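Local coordinates for glycoside Hydrolase (Bacteroides uniformis, PDB 5TA0), which probably hydrolyses agarose-type galactans, binding neoagarooctaose in the cleft at one end of a beta/alpha barrel, at residues P320-Q325 with N363-M368; G244-F249 with F277-L282; T303-E308 with M358-N363; L136-Q141 with G196-I201. All blocks are in the same frame, centred on the assembly; numbering follows the deposited sequence. Where two conformers were deposited one is given.

Interaction 1 (P320-Q325 with N363-M368); sequences PLMISQ and NICYAM. With GAL (beta-D-galactopyranose), chain C.
Strands 321-326 and 364-369 are the parallel pair of a beta-alpha-beta unit, hydrogen-bonded to each other through Leu321 and Ile323. Leu321 N gives to Asn363 O (2.9 Å), and Leu321 O receives Cys365 N. Ile323 then uses both backbone groups. Its N gives a nearly straight bond of 167° to Tyr366 O, and Ile323 O takes Met368 N at 2.8 Å. Pairing passes from Ile364 to Ala367 in step with Leu321 to Ile323, so the second strand carries one extra residue here.

Ile323 and Ile364 meet by their terminal CD1 methyls, 3.8 Å apart, on the face covered by Phe357 of helix 340-358. On the other face Met322 runs alongside Tyr366. Its chain bends at chi3 (-69°), and Met322 CE lies 4.0 Å from Tyr366 CB. The Tyr366 hydroxyl is held by Asn135 O, and Ser324 OG by Glu199.

Gln325, probably the engineered glutamine of this variant, extends to the sugar, with CD 3.9 Å from O2 of galactose C. Cut back to alanine, the residue would probably lose its reach to O2 of this galactose and its touch on a bound anhydrogalactose. A pocket position at the carboxyl end of a parallel strand is typical of beta/alpha-barrel glycosidases.

Interaction 2 (G244-F249 with F277-L282); sequences GYCTAF and FFTIHL. With AAL (3,6-anhydro-alpha-L-galactopyranose), chain B; GAL (beta-D-galactopyranose), chain D.
Thr247 and His281 are joined through the backbone, with His281 N 2.9 Å from Thr247 O. One step back, Thr279 O accepts Cys246 N at 2.8 Å and, weakly, Thr247 N. This doubled grip marks a beta bulge, where strand 244-247 slips by one residue against strand 277-282. Before the bulge Thr279 N gives to Gly244 O from above the carbonyl plane, and Gly244 N gives a weak bond to Phe277 O.

Thr279 CG2 lies between the backbone N and the carbonyl carbon about chi1 (177° for OG1), which puts it 3.5 Å from Gly244 CA. Thr247 OG1 rests over the centre of the Tyr245 ring, 3.1 Å above its plane, and bonds to Trp264. The Ile280 CG2 methyl lies 3.8 Å from that same Thr247 OG1. The peptide between Gly244 and Tyr245 is cis.

Further out, one water bonds to both Ala248 O and His281 O. Glu203 holds His281 ND1, and Ser324 holds NE2, which together fix the turn of the imidazole. Phe249 CZ points edge-on at O5 of anhydrogalactose B (3.3 Å), while C6 of galactose D lies over one face near the rim. A serine in its place would probably take the ring edge from anhydrogalactose B and the ring face from C6 of galactose D. Loops that follow the barrel strands and carry sugar-contacting side chains are characteristic of the substrate cleft of beta/alpha-barrel glycoside hydrolases.

Interaction 3 (T303-E308 with M358-N363); sequences TMDMIE and MERTDN
A buried salt-bridge network ties helix 298-315 to the loop that leads from helix 340-358 into strand 364-369. Arg360 of the loop is the cation; Asp305 and Glu308 of the helix are its anionic partners. The arginine chain runs extended from CG to NE, which carries the guanidinium across to the helix. Both end nitrogens close on one oxygen, with Asp305 OD1 2.9 Å from Arg360 NH2 and 3.0 Å from Arg360 NH1. The Asp305 carboxylate and the guanidinium are turned 47° apart, and Arg360 grips only OD1, so this is not the flat two-oxygen pairing. Arg360 NH1 also gives to Glu308 OE1 at 2.9 Å. That oxygen lies in the guanidinium plane, yet it is met from above its own carboxylate plane.

Met304 packs over one guanidinium face, with CB 3.4 Å from Arg360 NH1 and CE 3.7 Å from Arg360 NE. The helix is one of those wrapped round the parallel barrel, and its acidic side faces the sheet that holds strands 523-538 and 558-568. Lys529 bonds to both Asp305 and Glu308, Arg563 takes the other Asp305 oxygen, and Tyr531 reaches Glu308 OE2. Glu301, one turn earlier on the helix, is a further partner of Arg360 NH2. These opposed charges would probably lower the cost of burying the group. On the loop side, a water 2.7 Å from Glu308 OE1 accepts from Asn363 ND2, also at 2.7 Å.

Interaction 4 (L136-Q141 with G196-I201); sequences LILCNQ and GFCEVI. With GAL (beta-D-galactopyranose), chain E; AAL (3,6-anhydro-alpha-L-galactopyranose), chain F.
Glu199 has CG anti to its own carbonyl carbon (chi1 -61°), which carries its carboxylate beside Ile137 and Cys139. Glu199 OE1 stops 3.3 Å from Cys139 CB and 3.5 Å from the Ile137 CG2 methyl. The Cys139 sulfur rests on the same acid, 3.7 Å from Glu199 CB. Asn140 (chi1 -67°) points to the face that also carries Leu138 and Cys198, and its amide reaches Val200 O. Asn140 ND2 gives a straight bond to Val200 O, at 3.1 Å and 167°, with the acceptor in the amide plane. Asn140 N, by contrast, is buried with no partner in the model.

Earlier along the strands the parallel backbones are paired. Phe197 O takes Leu138 N (2.9 Å), and Leu138 O takes Glu199 N (2.8 Å). Both donors come in nearly along the C=O axis. Leu136 O receives only weak bonds from Gly196 N and Phe197 N.

Beyond the strand, Gln141 is extended into the cleft, and Gln141 NE2 bonds to O4 of galactose E at 3.0 Å. Lys89 and Thr85 hold the two ends of its amide. The Glu199 carboxylate is fixed by Arg83, Ser324 and Thr279, from three other strands of the barrel. Strand 134-140 is flanked by strands 80-84 and 197-199. Helix 170-183 packs Tyr176 on Leu138, Asn140 and Cys198, and helix 219-236 meets Val200 and Ile201.

How the interactions relate
Interactions 1, 2 and 4 are parts of one parallel barrel sheet, and Glu199 of interaction 4 joins them inside it. Glu199 OE2 lies 2.6 Å from Ser324 OG of interaction 1 and 2.7 Å from Thr279 OG1 of interaction 2. Ser324 OG also meets His281 NE2 at 2.8 Å. Gln325, Phe249 and Gln141 carry the three contacts to the bound glycan, each at a different place along it. Interaction 3 stands on the outer side. It shares Asn363 with interaction 1, and Ile307 CG2 of its helix packs 3.9 Å from Phe278 CD2 of interaction 2. Its centre is about 21 Å from that of interaction 4.

Interaction 1 (P320-Q325 with N363-M368)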
# COMPACT_ATOMS: atom_id res chain seq x y z
N PRO A 320 -12.92 1.06 0.14
CA PRO A 320 -11.71 0.48 0.73
C PRO A 320 -10.59 0.38 -0.32
O PRO A 320 -10.87 0.02 -1.46
CB PRO A 320 -12.14 -0.91 1.19
CG PRO A 320 -13.63 -0.82 1.36
CD PRO A 320 -14.10 0.18 0.33
N LEU A 321 -9.38 0.71 0.09
CA LEU A 321 -8.23 0.74 -0.81
C LEU A 321 -7.26 -0.40 -0.48
O LEU A 321 -6.86 -0.57 0.69
CB LEU A 321 -7.50 2.07 -0.71
CG LEU A 321 -6.29 2.28 -1.64
CD1 LEU A 321 -6.71 2.32 -3.10
CD2 LEU A 321 -5.54 3.56 -1.28
N MET A 322 -6.88 -1.14 -1.51
CA MET A 322 -5.85 -2.15 -1.44
C MET A 322 -4.61 -1.65 -2.16
O MET A 322 -4.71 -1.05 -3.23
CB MET A 322 -6.35 -3.41 -2.13
CG MET A 322 -5.29 -4.47 -2.37
SD MET A 322 -5.92 -5.97 -3.16
CE MET A 322 -6.92 -6.62 -1.82
N ILE A 323 -3.45 -1.92 -1.58
CA ILE A 323 -2.16 -1.69 -2.25
C ILE A 323 -1.50 -3.05 -2.38
O ILE A 323 -0.81 -3.53 -1.48
CB ILE A 323 -1.29 -0.63 -1.54
CG1 ILE A 323 -2.09 0.67 -1.27
CG2 ILE A 323 -0.10 -0.27 -2.41
CD1 ILE A 323 -2.69 0.73 0.10
N SER A 324 -1.74 -3.74 -3.51
CA SER A 324 -1.38 -5.14 -3.57
C SER A 324 0.09 -5.41 -3.92
O SER A 324 0.54 -6.54 -3.83
CB SER A 324 -2.27 -5.92 -4.51
OG SER A 324 -2.34 -5.35 -5.79
N GLN A 325 0.80 -4.36 -4.34
CA GLN A 325 2.27 -4.36 -4.49
C GLN A 325 2.79 -2.98 -4.16
O GLN A 325 2.29 -2.00 -4.72
CB GLN A 325 2.72 -4.66 -5.92
CG GLN A 325 2.41 -6.07 -6.44
CD GLN A 325 2.80 -6.26 -7.89
OE1 GLN A 325 3.71 -5.57 -8.44
NE2 GLN A 325 2.17 -7.21 -8.53
N ASN A 363 -9.50 3.11 5.96
CA ASN A 363 -9.84 3.01 4.52
C ASN A 363 -8.84 2.23 3.70
O ASN A 363 -8.82 2.33 2.46
CB ASN A 363 -9.98 4.42 3.94
CG ASN A 363 -11.22 5.13 4.44
OD1 ASN A 363 -12.30 4.54 4.55
ND2 ASN A 363 -11.08 6.41 4.71
N ILE A 364 -7.98 1.46 4.35
CA ILE A 364 -7.08 0.53 3.67
C ILE A 364 -7.43 -0.89 4.08
O ILE A 364 -7.46 -1.20 5.27
CB ILE A 364 -5.59 0.86 3.93
CG1 ILE A 364 -5.30 2.16 3.15
CG2 ILE A 364 -4.68 -0.31 3.55
CD1 ILE A 364 -3.90 2.64 3.16
N CYS A 365 -7.77 -1.72 3.11
CA CYS A 365 -8.18 -3.08 3.42
C CYS A 365 -7.02 -4.07 3.41
O CYS A 365 -7.14 -5.18 3.93
CB CYS A 365 -9.30 -3.57 2.50
SG CYS A 365 -8.95 -3.60 0.73
N TYR A 366 -5.90 -3.70 2.79
CA TYR A 366 -4.75 -4.61 2.65
C TYR A 366 -3.61 -3.83 2.01
O TYR A 366 -3.86 -3.09 1.04
CB TYR A 366 -5.12 -5.77 1.69
CG TYR A 366 -4.69 -7.17 2.06
CD1 TYR A 366 -5.51 -8.24 1.78
CD2 TYR A 366 -3.47 -7.43 2.65
CE1 TYR A 366 -5.14 -9.54 2.07
CE2 TYR A 366 -3.08 -8.72 2.96
CZ TYR A 366 -3.90 -9.78 2.65
OH TYR A 366 -3.45 -11.06 2.95
N ALA A 367 -2.40 -3.97 2.51
CA ALA A 367 -1.24 -3.36 1.87
C ALA A 367 -0.14 -4.41 1.91
O ALA A 367 0.17 -4.92 3.01
CB ALA A 367 -0.82 -2.09 2.59
N MET A 368 0.42 -4.77 0.76
CA MET A 368 1.34 -5.91 0.67
C MET A 368 2.66 -5.51 0.06
O MET A 368 2.73 -5.22 -1.15
CB MET A 368 0.69 -7.03 -0.14
CG MET A 368 1.44 -8.36 -0.20
SD MET A 368 0.39 -9.71 -0.78
CE MET A 368 -0.64 -9.93 0.67
C1 GAL C . 6.25 -5.62 -12.37
C2 GAL C . 5.05 -6.53 -12.19
C3 GAL C . 5.32 -7.77 -11.34
C4 GAL C . 6.73 -8.32 -11.53
C5 GAL C . 7.78 -7.24 -11.52
C6 GAL C . 9.23 -7.73 -11.74
O2 GAL C . 4.00 -5.82 -11.55
O3 GAL C . 4.36 -8.71 -11.83
O4 GAL C . 6.77 -9.02 -12.78
O5 GAL C . 7.45 -6.37 -12.60
O6 GAL C . 9.69 -8.61 -10.70
O HOH W 1 3.03 -7.42 -3.09

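Interaction 2 (G244-F249 with F277-L282)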
# COMPACT_ATOMS: atom_id res chain seq x y z
N GLY A 244 -10.53 -3.28 -8.50
CA GLY A 244 -9.72 -2.84 -9.64
C GLY A 244 -9.23 -1.42 -9.44
O GLY A 244 -9.54 -0.80 -8.42
N TYR A 245 -8.46 -0.88 -10.38
CA TYR A 245 -8.01 -1.56 -11.59
C TYR A 245 -6.58 -2.06 -11.52
O TYR A 245 -6.05 -2.51 -12.52
CB TYR A 245 -8.28 -0.74 -12.86
CG TYR A 245 -7.45 0.50 -13.13
CD1 TYR A 245 -6.22 0.44 -13.77
CD2 TYR A 245 -7.95 1.77 -12.83
CE1 TYR A 245 -5.51 1.60 -14.09
CE2 TYR A 245 -7.24 2.91 -13.14
CZ TYR A 245 -6.04 2.83 -13.78
OH TYR A 245 -5.37 3.98 -14.09
N CYS A 246 -5.98 -2.04 -10.31
CA CYS A 246 -4.67 -2.62 -10.03
C CYS A 246 -3.59 -1.88 -10.80
O CYS A 246 -2.82 -2.46 -11.56
CB CYS A 246 -4.68 -4.12 -10.27
SG CYS A 246 -3.31 -5.02 -9.58
N THR A 247 -3.57 -0.57 -10.60
CA THR A 247 -2.78 0.36 -11.41
C THR A 247 -1.28 0.23 -11.20
O THR A 247 -0.80 0.34 -10.08
CB THR A 247 -3.22 1.78 -11.01
OG1 THR A 247 -4.66 1.83 -11.01
CG2 THR A 247 -2.62 2.84 -11.94
N ALA A 248 -0.52 0.09 -12.27
CA ALA A 248 0.94 0.00 -12.20
C ALA A 248 1.59 1.28 -11.69
O ALA A 248 2.50 1.20 -10.84
CB ALA A 248 1.53 -0.36 -13.56
N PHE A 249 1.12 2.42 -12.21
CA PHE A 249 1.76 3.72 -11.99
C PHE A 249 0.70 4.80 -11.93
O PHE A 249 0.39 5.42 -12.94
CB PHE A 249 2.79 4.03 -13.11
CG PHE A 249 3.89 3.03 -13.19
CD1 PHE A 249 4.82 2.91 -12.18
CD2 PHE A 249 3.94 2.10 -14.25
CE1 PHE A 249 5.81 1.94 -12.22
CE2 PHE A 249 4.94 1.13 -14.28
CZ PHE A 249 5.87 1.04 -13.27
N PHE A 277 -13.75 -2.89 -3.73
CA PHE A 277 -12.54 -2.20 -3.27
C PHE A 277 -11.80 -1.68 -4.49
O PHE A 277 -12.03 -2.15 -5.63
CB PHE A 277 -11.65 -3.14 -2.42
CG PHE A 277 -11.10 -4.33 -3.14
CD1 PHE A 277 -11.86 -5.50 -3.27
CD2 PHE A 277 -9.83 -4.31 -3.70
CE1 PHE A 277 -11.37 -6.61 -3.95
CE2 PHE A 277 -9.35 -5.41 -4.37
CZ PHE A 277 -10.11 -6.55 -4.50
N PHE A 278 -10.98 -0.66 -4.25
CA PHE A 278 -10.05 -0.12 -5.24
C PHE A 278 -8.68 -0.68 -4.96
O PHE A 278 -8.37 -0.96 -3.79
CB PHE A 278 -10.06 1.40 -5.21
CG PHE A 278 -11.32 2.03 -5.77
CD1 PHE A 278 -12.17 1.34 -6.65
CD2 PHE A 278 -11.68 3.32 -5.41
CE1 PHE A 278 -13.30 1.97 -7.17
CE2 PHE A 278 -12.79 3.92 -5.92
CZ PHE A 278 -13.62 3.26 -6.80
N THR A 279 -7.87 -0.84 -5.99
CA THR A 279 -6.54 -1.40 -5.82
C THR A 279 -5.54 -0.72 -6.76
O THR A 279 -5.85 -0.48 -7.96
CB THR A 279 -6.55 -2.94 -5.96
OG1 THR A 279 -5.20 -3.41 -5.85
CG2 THR A 279 -7.16 -3.40 -7.25
N ILE A 280 -4.37 -0.39 -6.19
CA ILE A 280 -3.27 0.25 -6.90
C ILE A 280 -1.96 -0.36 -6.47
O ILE A 280 -1.88 -1.04 -5.44
CB ILE A 280 -3.24 1.77 -6.68
CG1 ILE A 280 -3.03 2.13 -5.19
CG2 ILE A 280 -4.51 2.43 -7.22
CD1 ILE A 280 -2.95 3.62 -4.91
N HIS A 281 -0.92 -0.11 -7.25
CA HIS A 281 0.46 -0.38 -6.88
C HIS A 281 1.21 0.92 -6.69
O HIS A 281 0.96 1.87 -7.39
CB HIS A 281 1.12 -1.24 -7.96
CG HIS A 281 0.50 -2.60 -8.06
ND1 HIS A 281 0.77 -3.47 -9.09
CD2 HIS A 281 -0.38 -3.23 -7.25
CE1 HIS A 281 0.09 -4.59 -8.91
NE2 HIS A 281 -0.60 -4.48 -7.79
N LEU A 282 2.12 0.95 -5.72
CA LEU A 282 2.86 2.19 -5.39
C LEU A 282 4.35 1.89 -5.27
O LEU A 282 4.79 1.27 -4.30
CB LEU A 282 2.33 2.81 -4.10
CG LEU A 282 0.94 3.41 -4.20
CD1 LEU A 282 0.42 3.72 -2.81
CD2 LEU A 282 0.92 4.65 -5.08
C1 AAL B . 8.12 -1.98 -15.67
C2 AAL B . 8.51 -3.46 -15.74
C3 AAL B . 7.32 -4.28 -15.32
C4 AAL B . 6.90 -3.94 -13.91
C5 AAL B . 6.29 -2.60 -14.17
C6 AAL B . 5.42 -2.88 -15.38
O2 AAL B . 9.62 -3.74 -14.88
O3 AAL B . 6.18 -3.88 -16.10
O4 AAL B . 5.89 -4.84 -13.52
O5 AAL B . 7.35 -1.70 -14.49
C1 GAL D . 10.82 1.72 -17.41
C2 GAL D . 10.72 0.35 -16.77
C3 GAL D . 9.28 -0.00 -16.44
C4 GAL D . 8.60 1.13 -15.68
C5 GAL D . 8.76 2.43 -16.46
C6 GAL D . 8.04 3.58 -15.79
O1 GAL D . 12.19 2.12 -17.62
O2 GAL D . 11.23 -0.66 -17.64
O3 GAL D . 9.34 -1.22 -15.69
O4 GAL D . 9.18 1.30 -14.38
O5 GAL D . 10.16 2.69 -16.59
O6 GAL D . 8.18 4.77 -16.57
O HOH W 2 3.44 2.65 -8.70

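Interaction 3 (T303-E308 with M358-N363)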
# COMPACT_ATOMS: atom_id res chain seq x y z
N THR A 303 -1.95 11.33 -4.16
CA THR A 303 -2.58 10.27 -4.93
C THR A 303 -3.79 9.70 -4.18
O THR A 303 -4.89 9.62 -4.70
CB THR A 303 -1.57 9.15 -5.19
OG1 THR A 303 -0.39 9.72 -5.81
CG2 THR A 303 -2.13 8.06 -6.06
N MET A 304 -3.55 9.31 -2.94
CA MET A 304 -4.62 8.67 -2.14
C MET A 304 -5.76 9.63 -1.79
O MET A 304 -6.92 9.26 -1.90
CB MET A 304 -4.03 8.01 -0.91
CG MET A 304 -3.12 6.85 -1.23
SD MET A 304 -2.53 5.91 0.19
CE MET A 304 -1.37 7.07 0.84
N ASP A 305 -5.41 10.87 -1.46
CA ASP A 305 -6.45 11.90 -1.24
C ASP A 305 -7.34 12.13 -2.46
O ASP A 305 -8.53 12.37 -2.32
CB ASP A 305 -5.85 13.24 -0.78
CG ASP A 305 -5.50 13.28 0.71
OD1 ASP A 305 -5.58 12.25 1.40
OD2 ASP A 305 -5.09 14.38 1.17
N MET A 306 -6.77 12.07 -3.66
CA MET A 306 -7.56 12.33 -4.85
C MET A 306 -8.55 11.21 -5.13
O MET A 306 -9.70 11.46 -5.46
CB MET A 306 -6.62 12.55 -6.03
CG MET A 306 -7.30 13.23 -7.20
SD MET A 306 -6.13 14.05 -8.30
CE MET A 306 -7.25 15.11 -9.22
N ILE A 307 -8.10 9.96 -4.96
CA ILE A 307 -9.02 8.82 -5.09
C ILE A 307 -10.17 8.98 -4.09
O ILE A 307 -11.35 8.87 -4.45
CB ILE A 307 -8.30 7.48 -4.90
CG1 ILE A 307 -7.30 7.22 -6.03
CG2 ILE A 307 -9.30 6.35 -4.83
CD1 ILE A 307 -6.42 6.01 -5.77
N GLU A 308 -9.85 9.26 -2.83
CA GLU A 308 -10.89 9.39 -1.80
C GLU A 308 -11.84 10.55 -2.09
O GLU A 308 -13.05 10.38 -1.99
CB GLU A 308 -10.27 9.59 -0.44
CG GLU A 308 -9.53 8.37 0.09
CD GLU A 308 -8.75 8.64 1.36
OE1 GLU A 308 -8.00 7.71 1.79
OE2 GLU A 308 -8.79 9.77 1.93
N MET A 358 -0.63 3.04 7.46
CA MET A 358 -1.12 2.90 8.86
C MET A 358 -1.92 4.14 9.27
O MET A 358 -2.88 4.02 10.05
CB MET A 358 0.06 2.65 9.80
CG MET A 358 0.60 1.23 9.71
SD MET A 358 2.30 1.01 10.31
CE MET A 358 2.08 1.38 12.04
N GLU A 359 -1.57 5.31 8.75
CA GLU A 359 -2.32 6.53 9.02
C GLU A 359 -3.72 6.51 8.44
O GLU A 359 -4.52 7.34 8.86
CB GLU A 359 -1.64 7.77 8.47
CG GLU A 359 -0.34 8.11 9.11
CD GLU A 359 0.30 9.32 8.48
OE1 GLU A 359 -0.40 10.33 8.23
OE2 GLU A 359 1.51 9.24 8.25
N ARG A 360 -3.99 5.63 7.45
CA ARG A 360 -5.33 5.50 6.83
C ARG A 360 -5.92 4.16 7.01
O ARG A 360 -6.65 3.66 6.15
CB ARG A 360 -5.23 5.63 5.31
CG ARG A 360 -4.65 6.88 4.90
CD ARG A 360 -4.77 7.06 3.40
NE ARG A 360 -4.03 8.26 3.13
CZ ARG A 360 -4.43 9.30 2.41
NH1 ARG A 360 -5.60 9.32 1.77
NH2 ARG A 360 -3.59 10.32 2.29
N THR A 361 -5.61 3.52 8.12
CA THR A 361 -5.98 2.17 8.33
C THR A 361 -7.49 1.92 8.19
O THR A 361 -7.90 0.84 7.76
CB THR A 361 -5.41 1.65 9.67
OG1 THR A 361 -5.68 0.26 9.82
CG2 THR A 361 -5.95 2.42 10.87
N ASP A 362 -8.32 2.89 8.53
CA ASP A 362 -9.77 2.73 8.37
C ASP A 362 -10.21 2.53 6.91
O ASP A 362 -11.20 1.87 6.70
CB ASP A 362 -10.53 3.92 8.97
CG ASP A 362 -10.19 5.25 8.34
OD1 ASP A 362 -9.04 5.47 7.92
OD2 ASP A 362 -11.09 6.11 8.32
N ASN A 363 -9.50 3.11 5.96
CA ASN A 363 -9.84 3.01 4.52
C ASN A 363 -8.84 2.23 3.70
O ASN A 363 -8.82 2.33 2.46
CB ASN A 363 -9.98 4.42 3.94
CG ASN A 363 -11.22 5.13 4.44
OD1 ASN A 363 -12.30 4.54 4.55
ND2 ASN A 363 -11.08 6.41 4.71
O HOH W 3 -8.32 5.24 0.63
O HOH W 4 -8.66 7.52 4.40

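Interaction 4 (L136-Q141 with G196-I201)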
# COMPACT_ATOMS: atom_id res chain seq x y z
N LEU A 136 -6.06 -14.76 1.11
CA LEU A 136 -5.53 -14.66 -0.24
C LEU A 136 -6.13 -13.54 -1.05
O LEU A 136 -7.36 -13.38 -1.13
CB LEU A 136 -5.72 -15.97 -1.00
CG LEU A 136 -5.13 -16.08 -2.40
CD1 LEU A 136 -3.62 -16.05 -2.31
CD2 LEU A 136 -5.64 -17.33 -3.11
N ILE A 137 -5.23 -12.78 -1.70
CA ILE A 137 -5.58 -11.92 -2.82
C ILE A 137 -5.36 -12.71 -4.10
O ILE A 137 -4.25 -13.10 -4.42
CB ILE A 137 -4.72 -10.63 -2.87
CG1 ILE A 137 -4.74 -9.91 -1.52
CG2 ILE A 137 -5.16 -9.73 -4.02
CD1 ILE A 137 -3.72 -8.79 -1.41
N LEU A 138 -6.44 -12.96 -4.83
CA LEU A 138 -6.39 -13.59 -6.14
C LEU A 138 -6.44 -12.51 -7.23
O LEU A 138 -7.14 -11.52 -7.09
CB LEU A 138 -7.56 -14.57 -6.26
CG LEU A 138 -7.61 -15.44 -7.53
CD1 LEU A 138 -6.35 -16.29 -7.71
CD2 LEU A 138 -8.84 -16.36 -7.51
N CYS A 139 -5.67 -12.70 -8.30
CA CYS A 139 -5.66 -11.79 -9.43
C CYS A 139 -5.25 -12.52 -10.67
O CYS A 139 -4.48 -13.50 -10.59
CB CYS A 139 -4.69 -10.63 -9.14
SG CYS A 139 -4.68 -9.28 -10.34
N ASN A 140 -5.73 -12.06 -11.82
CA ASN A 140 -5.23 -12.54 -13.12
C ASN A 140 -4.10 -11.65 -13.61
O ASN A 140 -4.22 -10.41 -13.64
CB ASN A 140 -6.35 -12.49 -14.17
CG ASN A 140 -7.44 -13.46 -13.88
OD1 ASN A 140 -7.29 -14.66 -14.10
ND2 ASN A 140 -8.54 -12.97 -13.30
N GLN A 141 -3.02 -12.27 -14.09
CA GLN A 141 -2.07 -11.54 -14.94
C GLN A 141 -2.78 -11.09 -16.22
O GLN A 141 -3.83 -11.62 -16.59
CB GLN A 141 -0.87 -12.41 -15.27
CG GLN A 141 -0.00 -12.71 -14.07
CD GLN A 141 1.12 -13.66 -14.38
OE1 GLN A 141 1.78 -13.55 -15.45
NE2 GLN A 141 1.34 -14.62 -13.50
N GLY A 196 -9.91 -13.95 0.08
CA GLY A 196 -10.56 -12.81 0.69
C GLY A 196 -10.92 -11.71 -0.28
O GLY A 196 -11.86 -10.94 -0.05
N PHE A 197 -10.15 -11.61 -1.38
CA PHE A 197 -10.27 -10.50 -2.34
C PHE A 197 -9.93 -11.02 -3.72
O PHE A 197 -8.94 -11.74 -3.88
CB PHE A 197 -9.28 -9.39 -2.00
CG PHE A 197 -9.45 -8.81 -0.63
CD1 PHE A 197 -10.26 -7.71 -0.41
CD2 PHE A 197 -8.83 -9.41 0.46
CE1 PHE A 197 -10.39 -7.18 0.87
CE2 PHE A 197 -9.01 -8.90 1.74
CZ PHE A 197 -9.78 -7.79 1.94
N CYS A 198 -10.72 -10.63 -4.71
CA CYS A 198 -10.45 -10.92 -6.12
C CYS A 198 -10.24 -9.63 -6.88
O CYS A 198 -11.19 -8.92 -7.23
CB CYS A 198 -11.58 -11.75 -6.73
SG CYS A 198 -11.68 -13.43 -6.08
N GLU A 199 -8.98 -9.36 -7.19
CA GLU A 199 -8.67 -8.31 -8.14
C GLU A 199 -8.99 -8.83 -9.53
O GLU A 199 -8.83 -10.00 -9.81
CB GLU A 199 -7.19 -7.92 -8.06
CG GLU A 199 -6.70 -7.37 -6.71
CD GLU A 199 -5.19 -7.14 -6.75
OE1 GLU A 199 -4.43 -8.09 -7.01
OE2 GLU A 199 -4.79 -5.94 -6.57
N VAL A 200 -9.42 -7.93 -10.40
CA VAL A 200 -9.79 -8.36 -11.76
C VAL A 200 -8.55 -8.74 -12.58
O VAL A 200 -8.45 -9.84 -13.14
CB VAL A 200 -10.65 -7.28 -12.46
CG1 VAL A 200 -10.83 -7.56 -13.95
CG2 VAL A 200 -12.01 -7.18 -11.75
N ILE A 201 -7.62 -7.79 -12.68
CA ILE A 201 -6.51 -7.94 -13.64
C ILE A 201 -5.32 -7.09 -13.23
O ILE A 201 -5.48 -5.93 -12.84
CB ILE A 201 -7.00 -7.65 -15.08
CG1 ILE A 201 -5.97 -8.05 -16.14
CG2 ILE A 201 -7.45 -6.20 -15.23
CD1 ILE A 201 -6.50 -7.93 -17.53
C1 GAL E . 4.18 -14.76 -11.29
C2 GAL E . 3.68 -16.15 -10.89
C3 GAL E . 4.44 -17.27 -11.62
C4 GAL E . 4.49 -16.98 -13.12
C5 GAL E . 5.07 -15.58 -13.34
C6 GAL E . 5.18 -15.20 -14.81
O2 GAL E . 3.83 -16.27 -9.48
O3 GAL E . 3.84 -18.55 -11.34
O4 GAL E . 3.17 -17.00 -13.67
O5 GAL E . 4.23 -14.60 -12.70
O6 GAL E . 5.69 -13.86 -14.95
C1 AAL F . 3.85 -9.60 -10.82
C2 AAL F . 2.53 -10.21 -11.33
C3 AAL F . 2.32 -11.62 -10.79
C4 AAL F . 3.55 -12.46 -11.07
C5 AAL F . 4.50 -11.84 -10.09
C6 AAL F . 3.64 -11.72 -8.87
O2 AAL F . 2.51 -10.29 -12.76
O3 AAL F . 2.30 -11.56 -9.36
O4 AAL F . 3.29 -13.82 -10.69
O5 AAL F . 4.89 -10.53 -10.50